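Local structure of peptidoglycan hydrolase FlgJ (Sphingomonas sp. A1, 3VWO) at residues Val27-Ala30 and Ala31-Gly35; Phe95-Tyr98 and Ala99-Val102; Arg122-Glu126 and Gly127-Thr131. The protein probably hydrolyses peptidoglycan as a flagellum-specific muramidase, clearing the cell wall for rod assembly in the periplasm through the C-terminal glycosyl hydrolase family 73 domain that forms this chain. One frame throughout, in Å; residues are numbered along the deposited sequence.

How the contacts relate
The three contacts lie on, or at the end of, three helices, 23-34, 91-104 and 117-127, whose side chains converge on one another; the centres of the contacts lie about 15 Å apart in every pairing. Gln29 of contact 1 is the hub: its OE1 lies 2.6 Å from Tyr98 OH of contact 2, a probable though weak hydrogen bond, and its NE2 packs 3.2 Å from Tyr129 CE2 of contact 3. Contacts 2 and 3 meet where Tyr129 OH comes 3.7 Å from Tyr98 CE1. Bound HEPES, probably a crystallisation additive, lies about 3 Å from a side chain of each contact (Glu33, Leu101 and Tyr129).

Contact 1 of 3, residues Val27-Ala30 and Ala31-Gly35; sequences VAQA and ALETG
Thr34 folds its hydroxyl back onto the carbonyl of Ala30 in the last turn of helix 23-34, where OG1 donates to Ala30 O over 2.8 Å. The same oxygen accepts the backbone N-H of Thr34 at 3.0 Å, and the two donors arrive from opposite faces of the carbonyl plane. A chi1 of 65° sets OG1 between the backbone N and the carbonyl carbon of Thr34, within reach of the preceding turn; OG1 also accepts from the N-H of Gly37, tying the chain beyond the helix to this turn.

One turn apart on another side, Gln29 and Glu33 stand next to each other, their CG atoms 4.3 Å apart. Glu33 CG rests 3.2 Å from Gln29 O, and the chain bends at chi2 (-70°) to end in a carboxylate held by partners off the helix. Its OE1 accepts from Asn54 ND2, while OE2 is hydrogen-bonded to Tyr135 OH and to a HEPES molecule; Gln29 is extended and gives NE2 to the same Tyr135 hydroxyl. Gly35, with positive phi, is the residue at which the chain leaves helical geometry, in a Schellman motif.

The turn is deeply embedded: Val27, Ala31 and Thr34 lean on helix 2-19, Ala28 and Leu32 meet helix 135-143, and Val27 and Ala28 also reach Leu148 of helix 146-154.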
loop_
_atom_site.group_PDB
_atom_site.type_symbol
_atom_site.label_atom_id
_atom_site.label_comp_id
_atom_site.label_asym_id
_atom_site.label_seq_id
_atom_site.Cartn_x
_atom_site.Cartn_y
_atom_site.Cartn_z
ATOM N N VAL A 27 0.768 4.485 -6.147
ATOM C CA VAL A 27 0.489 5.724 -5.403
ATOM C C VAL A 27 -0.942 5.710 -4.875
ATOM O O VAL A 27 -1.202 6.078 -3.728
ATOM C CB VAL A 27 0.689 6.969 -6.281
ATOM C CG1 VAL A 27 0.278 8.237 -5.519
ATOM C CG2 VAL A 27 2.134 7.059 -6.739
ATOM N N ALA A 28 -1.875 5.279 -5.716
ATOM C CA ALA A 28 -3.276 5.182 -5.309
ATOM C C ALA A 28 -3.473 4.220 -4.139
ATOM O O ALA A 28 -4.236 4.503 -3.209
ATOM C CB ALA A 28 -4.138 4.759 -6.492
ATOM N N GLN A 29 -2.793 3.077 -4.181
ATOM C CA GLN A 29 -2.947 2.090 -3.129
ATOM C C GLN A 29 -2.377 2.637 -1.829
ATOM O O GLN A 29 -2.964 2.462 -0.766
ATOM C CB GLN A 29 -2.252 0.768 -3.475
ATOM C CG GLN A 29 -2.558 -0.328 -2.458
ATOM C CD GLN A 29 -2.013 -1.688 -2.853
ATOM O OE1 GLN A 29 -1.243 -1.814 -3.810
ATOM N NE2 GLN A 29 -2.415 -2.717 -2.113
ATOM N N ALA A 30 -1.233 3.301 -1.923
ATOM C CA ALA A 30 -0.631 3.930 -0.750
ATOM C C ALA A 30 -1.556 5.018 -0.193
ATOM O O ALA A 30 -1.695 5.179 1.035
ATOM C CB ALA A 30 0.720 4.509 -1.110
ATOM N N ALA A 31 -2.199 5.756 -1.093
ATOM C CA ALA A 31 -3.092 6.842 -0.673
ATOM C C ALA A 31 -4.317 6.288 0.037
ATOM O O ALA A 31 -4.763 6.837 1.057
ATOM C CB ALA A 31 -3.494 7.701 -1.856
ATOM N N LEU A 32 -4.858 5.197 -0.494
ATOM C CA LEU A 32 -5.969 4.499 0.146
ATOM C C LEU A 32 -5.563 3.954 1.514
ATOM O O LEU A 32 -6.275 4.143 2.507
ATOM C CB LEU A 32 -6.482 3.357 -0.745
ATOM C CG LEU A 32 -7.598 2.515 -0.120
ATOM C CD1 LEU A 32 -8.837 3.369 0.143
ATOM C CD2 LEU A 32 -7.945 1.311 -0.992
ATOM N N GLU A 33 -4.416 3.287 1.565
ATOM C CA GLU A 33 -3.929 2.682 2.804
ATOM C C GLU A 33 -3.679 3.696 3.920
ATOM O O GLU A 33 -3.915 3.403 5.095
ATOM C CB GLU A 33 -2.654 1.872 2.539
ATOM C CG GLU A 33 -2.893 0.555 1.761
ATOM C CD GLU A 33 -3.626 -0.487 2.589
ATOM O OE1 GLU A 33 -3.699 -0.326 3.824
ATOM O OE2 GLU A 33 -4.136 -1.465 2.009
ATOM N N THR A 34 -3.205 4.881 3.561
ATOM C CA THR A 34 -2.774 5.842 4.578
ATOM C C THR A 34 -3.582 7.135 4.603
ATOM O O THR A 34 -3.186 8.091 5.268
ATOM C CB THR A 34 -1.305 6.244 4.390
ATOM O OG1 THR A 34 -1.159 6.946 3.147
ATOM C CG2 THR A 34 -0.403 5.032 4.419
ATOM N N GLY A 35 -4.696 7.178 3.881
ATOM C CA GLY A 35 -5.478 8.404 3.798
ATOM C C GLY A 35 -4.669 9.556 3.223
ATOM O O GLY A 35 -4.632 10.652 3.786
#

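Contact 2 of 3, residues Phe95-Tyr98 and Ala99-Val102; sequences FQDY and ADLV
Val102 sets one methyl over the face of the Tyr98 ring, one turn back along helix 91-104. The methyl is CG2, 3.8 Å from the ring centroid and 24° off the ring normal, a CH-pi contact displaced toward the rim on the CE1 side, where the closest approach is 3.5 Å to Tyr98 CE1. Both first torsions serve this meeting. Tyr98 has CG trans to its backbone N (chi1 168°), which swings the ring alongside its own carbonyl and toward the following turn. Val102, at chi1 171°, places CG1 trans to N and leaves CG2 beside the backbone N, the branch that faces the ring. The backbones of the two residues are tied by a nearly straight bond from Val102 N to Tyr98 O, 2.9 Å long.

On the solvent side, Asp97 and Asp100 present two carboxylates, with OD1 of Asp97 4.5 Å from OD2 of Asp100. A water bridges them, 2.8 Å from Asp97 OD1 and 2.6 Å from Asp100 OD2, in position to donate to either, and probably eases the repulsion of the like charges. The other oxygen of Asp97, OD2, forms a salt bridge with Arg86 and a hydrogen bond with Tyr88, which probably favours its charged form.

The inner side of the helix is aromatic: Tyr98 stacks on Phe53, which Phe95 meets with its plane nearly perpendicular. Phe95 also packs against helix 2-19 and Leu26 of helix 23-34, Tyr98 touches Phe120 and Leu124 of helix 117-127, and Asp97 joins this helix to strand 77-86 through Arg86.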
loop_
_atom_site.group_PDB
_atom_site.type_symbol
_atom_site.label_atom_id
_atom_site.label_comp_id
_atom_site.label_asym_id
_atom_site.label_seq_id
_atom_site.Cartn_x
_atom_site.Cartn_y
_atom_site.Cartn_z
ATOM N N PHE A 95 8.597 0.946 -0.845
ATOM C CA PHE A 95 8.091 0.514 -2.152
ATOM C C PHE A 95 8.795 -0.746 -2.660
ATOM O O PHE A 95 8.151 -1.636 -3.212
ATOM C CB PHE A 95 8.192 1.644 -3.184
ATOM C CG PHE A 95 7.060 2.637 -3.111
ATOM C CD1 PHE A 95 5.854 2.378 -3.735
ATOM C CD2 PHE A 95 7.207 3.830 -2.417
ATOM C CE1 PHE A 95 4.812 3.285 -3.676
ATOM C CE2 PHE A 95 6.168 4.744 -2.351
ATOM C CZ PHE A 95 4.969 4.469 -2.982
ATOM N N GLN A 96 10.109 -0.826 -2.464
ATOM C CA GLN A 96 10.870 -2.007 -2.867
ATOM C C GLN A 96 10.441 -3.244 -2.085
ATOM O O GLN A 96 10.391 -4.347 -2.633
ATOM C CB GLN A 96 12.370 -1.778 -2.683
ATOM C CG GLN A 96 12.961 -0.709 -3.587
ATOM C CD GLN A 96 13.441 -1.257 -4.915
ATOM O OE1 GLN A 96 13.004 -2.321 -5.361
ATOM N NE2 GLN A 96 14.354 -0.535 -5.554
ATOM N N ASP A 97 10.153 -3.071 -0.798
ATOM C CA ASP A 97 9.688 -4.195 -0.000
ATOM C C ASP A 97 8.315 -4.653 -0.486
ATOM O O ASP A 97 8.047 -5.857 -0.571
ATOM C CB ASP A 97 9.670 -3.854 1.500
ATOM C CG ASP A 97 9.614 -5.097 2.373
ATOM O OD1 ASP A 97 10.216 -6.118 1.980
ATOM O OD2 ASP A 97 8.970 -5.064 3.443
ATOM N N TYR A 98 7.453 -3.698 -0.835
ATOM C CA TYR A 98 6.124 -4.021 -1.363
ATOM C C TYR A 98 6.229 -4.817 -2.666
ATOM O O TYR A 98 5.534 -5.819 -2.843
ATOM C CB TYR A 98 5.297 -2.749 -1.582
ATOM C CG TYR A 98 4.024 -2.952 -2.391
ATOM C CD1 TYR A 98 2.834 -3.328 -1.779
ATOM C CD2 TYR A 98 4.015 -2.757 -3.767
ATOM C CE1 TYR A 98 1.668 -3.508 -2.522
ATOM C CE2 TYR A 98 2.864 -2.938 -4.512
ATOM C CZ TYR A 98 1.694 -3.308 -3.885
ATOM O OH TYR A 98 0.553 -3.479 -4.636
ATOM N N ALA A 99 7.088 -4.368 -3.574
ATOM C CA ALA A 99 7.269 -5.076 -4.849
ATOM C C ALA A 99 7.837 -6.462 -4.614
ATOM O O ALA A 99 7.511 -7.402 -5.332
ATOM C CB ALA A 99 8.173 -4.290 -5.796
ATOM N N ASP A 100 8.702 -6.589 -3.612
ATOM C CA ASP A 100 9.266 -7.890 -3.290
ATOM C C ASP A 100 8.173 -8.839 -2.823
ATOM O O ASP A 100 8.088 -9.973 -3.288
ATOM C CB ASP A 100 10.351 -7.767 -2.215
ATOM C CG ASP A 100 10.953 -9.108 -1.848
ATOM O OD1 ASP A 100 11.708 -9.662 -2.673
ATOM O OD2 ASP A 100 10.660 -9.621 -0.748
ATOM N N LEU A 101 7.338 -8.360 -1.901
ATOM C CA LEU A 101 6.242 -9.148 -1.353
ATOM C C LEU A 101 5.221 -9.553 -2.412
ATOM O O LEU A 101 4.920 -10.740 -2.581
ATOM C CB LEU A 101 5.531 -8.342 -0.256
ATOM C CG LEU A 101 4.449 -9.091 0.523
ATOM C CD1 LEU A 101 4.967 -10.446 0.981
ATOM C CD2 LEU A 101 4.002 -8.275 1.722
ATOM N N VAL A 102 4.679 -8.568 -3.119
ATOM C CA VAL A 102 3.649 -8.833 -4.122
ATOM C C VAL A 102 4.222 -9.596 -5.327
ATOM O O VAL A 102 3.576 -10.488 -5.885
ATOM C CB VAL A 102 2.983 -7.519 -4.586
ATOM C CG1 VAL A 102 2.085 -7.767 -5.787
ATOM C CG2 VAL A 102 2.189 -6.891 -3.440
HETATM O O HOH W 1 9.110 -8.551 1.017
#

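Contact 3 of 3, residues Arg122-Glu126 and Gly127-Thr131; sequences RALQE and GGYAT
A Schellman motif closes helix 117-127, where Leu124 and Tyr129 meet as the chain turns into the loop before helix 135-143. Leu124 O takes the N-H of Tyr129 at 3.0 Å, and Gly128 N bonds to Gln125 O over the same length but from well above the carbonyl plane. Gly127 N lies within the last turn and makes two weak hydrogen bonds, to Ala123 O and Leu124 O. Gly128 has a phi of 93°, a left-handed conformation readily taken by glycine.

The reversal brings the Leu124 and Tyr129 side chains alongside each other with their ends in a common direction. Leu124 CD2 approaches the near end of the ring obliquely, 4.0 Å from Tyr129 CD1, while Tyr129 CB sits 3.4 Å from Leu124 O. With chi1 of -167°, Tyr129 carries its ring away from the helix end toward Gln29 and Glu33 of helix 23-34, and its backbone O bonds to a HEPES molecule.

Along the outer side of the helix, Arg122 NH2 makes a salt bridge with Glu126 OE2 at 3.2 Å, meeting that oxygen nearly along its C-O axis. Gln125 spans the loop, NE2 donating to Asp132 O and OE1 accepting from Ala136 N at the start of the next helix.

The paired bonds Tyr129 N to Leu124 O and Gly128 N to Gln125 O, with positive phi at Gly128 and an apolar contact between Leu124 and Tyr129, are the classic signature of a Schellman C-cap.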
loop_
_atom_site.group_PDB
_atom_site.type_symbol
_atom_site.label_atom_id
_atom_site.label_comp_id
_atom_site.label_asym_id
_atom_site.label_seq_id
_atom_site.Cartn_x
_atom_site.Cartn_y
_atom_site.Cartn_z
ATOM N N ARG A 122 -8.906 -5.950 -8.043
ATOM C CA ARG A 122 -9.535 -7.253 -7.862
ATOM C C ARG A 122 -8.510 -8.360 -7.644
ATOM O O ARG A 122 -8.709 -9.222 -6.795
ATOM C CB ARG A 122 -10.457 -7.600 -9.053
ATOM C CG ARG A 122 -11.813 -6.891 -9.002
ATOM C CD ARG A 122 -12.760 -7.384 -10.087
ATOM N NE ARG A 122 -12.817 -8.843 -10.145
ATOM C CZ ARG A 122 -13.785 -9.533 -10.742
ATOM N NH1 ARG A 122 -14.793 -8.898 -11.326
ATOM N NH2 ARG A 122 -13.751 -10.859 -10.747
ATOM N N ALA A 123 -7.422 -8.348 -8.412
ATOM C CA ALA A 123 -6.378 -9.350 -8.225
ATOM C C ALA A 123 -5.770 -9.285 -6.817
ATOM O O ALA A 123 -5.481 -10.323 -6.217
ATOM C CB ALA A 123 -5.294 -9.221 -9.297
ATOM N N LEU A 124 -5.586 -8.072 -6.296
ATOM C CA LEU A 124 -5.086 -7.899 -4.930
ATOM C C LEU A 124 -6.083 -8.448 -3.911
ATOM O O LEU A 124 -5.714 -9.199 -3.008
ATOM C CB LEU A 124 -4.796 -6.423 -4.629
ATOM C CG LEU A 124 -3.509 -5.844 -5.225
ATOM C CD1 LEU A 124 -3.558 -4.341 -5.267
ATOM C CD2 LEU A 124 -2.288 -6.328 -4.457
ATOM N N GLN A 125 -7.348 -8.067 -4.063
ATOM C CA GLN A 125 -8.396 -8.502 -3.147
ATOM C C GLN A 125 -8.579 -10.016 -3.180
ATOM O O GLN A 125 -8.647 -10.658 -2.133
ATOM C CB GLN A 125 -9.718 -7.801 -3.467
ATOM C CG GLN A 125 -10.878 -8.257 -2.600
ATOM C CD GLN A 125 -11.584 -7.099 -1.917
ATOM O OE1 GLN A 125 -12.326 -6.348 -2.552
ATOM N NE2 GLN A 125 -11.353 -6.949 -0.617
ATOM N N GLU A 126 -8.646 -10.583 -4.383
ATOM C CA GLU A 126 -8.782 -12.028 -4.539
ATOM C C GLU A 126 -7.550 -12.774 -4.038
ATOM O O GLU A 126 -7.627 -13.956 -3.704
ATOM C CB GLU A 126 -9.071 -12.404 -5.995
ATOM C CG GLU A 126 -10.431 -11.950 -6.505
ATOM C CD GLU A 126 -10.702 -12.415 -7.926
ATOM O OE1 GLU A 126 -9.888 -13.197 -8.463
ATOM O OE2 GLU A 126 -11.728 -11.999 -8.506
ATOM N N GLY A 127 -6.415 -12.083 -3.982
ATOM C CA GLY A 127 -5.189 -12.678 -3.478
ATOM C C GLY A 127 -5.102 -12.603 -1.963
ATOM O O GLY A 127 -4.234 -13.223 -1.349
ATOM N N GLY A 128 -6.000 -11.830 -1.361
ATOM C CA GLY A 128 -6.065 -11.720 0.086
ATOM C C GLY A 128 -5.269 -10.569 0.669
ATOM O O GLY A 128 -4.835 -10.626 1.825
ATOM N N TYR A 129 -5.084 -9.509 -0.112
ATOM C CA TYR A 129 -4.287 -8.388 0.361
ATOM C C TYR A 129 -4.942 -7.716 1.552
ATOM O O TYR A 129 -4.254 -7.223 2.440
ATOM C CB TYR A 129 -4.037 -7.348 -0.734
ATOM C CG TYR A 129 -2.969 -6.353 -0.335
ATOM C CD1 TYR A 129 -1.626 -6.636 -0.540
ATOM C CD2 TYR A 129 -3.300 -5.151 0.278
ATOM C CE1 TYR A 129 -0.641 -5.743 -0.165
ATOM C CE2 TYR A 129 -2.320 -4.250 0.660
ATOM C CZ TYR A 129 -0.992 -4.551 0.432
ATOM O OH TYR A 129 -0.011 -3.665 0.812
ATOM N N ALA A 130 -6.270 -7.687 1.563
ATOM C CA ALA A 130 -6.991 -7.006 2.637
ATOM C C ALA A 130 -8.200 -7.800 3.119
ATOM O O ALA A 130 -8.724 -8.654 2.403
ATOM C CB ALA A 130 -7.412 -5.611 2.195
ATOM N N THR A 131 -8.635 -7.501 4.338
ATOM C CA THR A 131 -9.786 -8.168 4.936
ATOM C C THR A 131 -11.069 -7.360 4.731
ATOM O O THR A 131 -12.172 -7.892 4.855
ATOM C CB THR A 131 -9.560 -8.433 6.436
ATOM O OG1 THR A 131 -9.154 -7.219 7.081
ATOM C CG2 THR A 131 -8.474 -9.483 6.628
#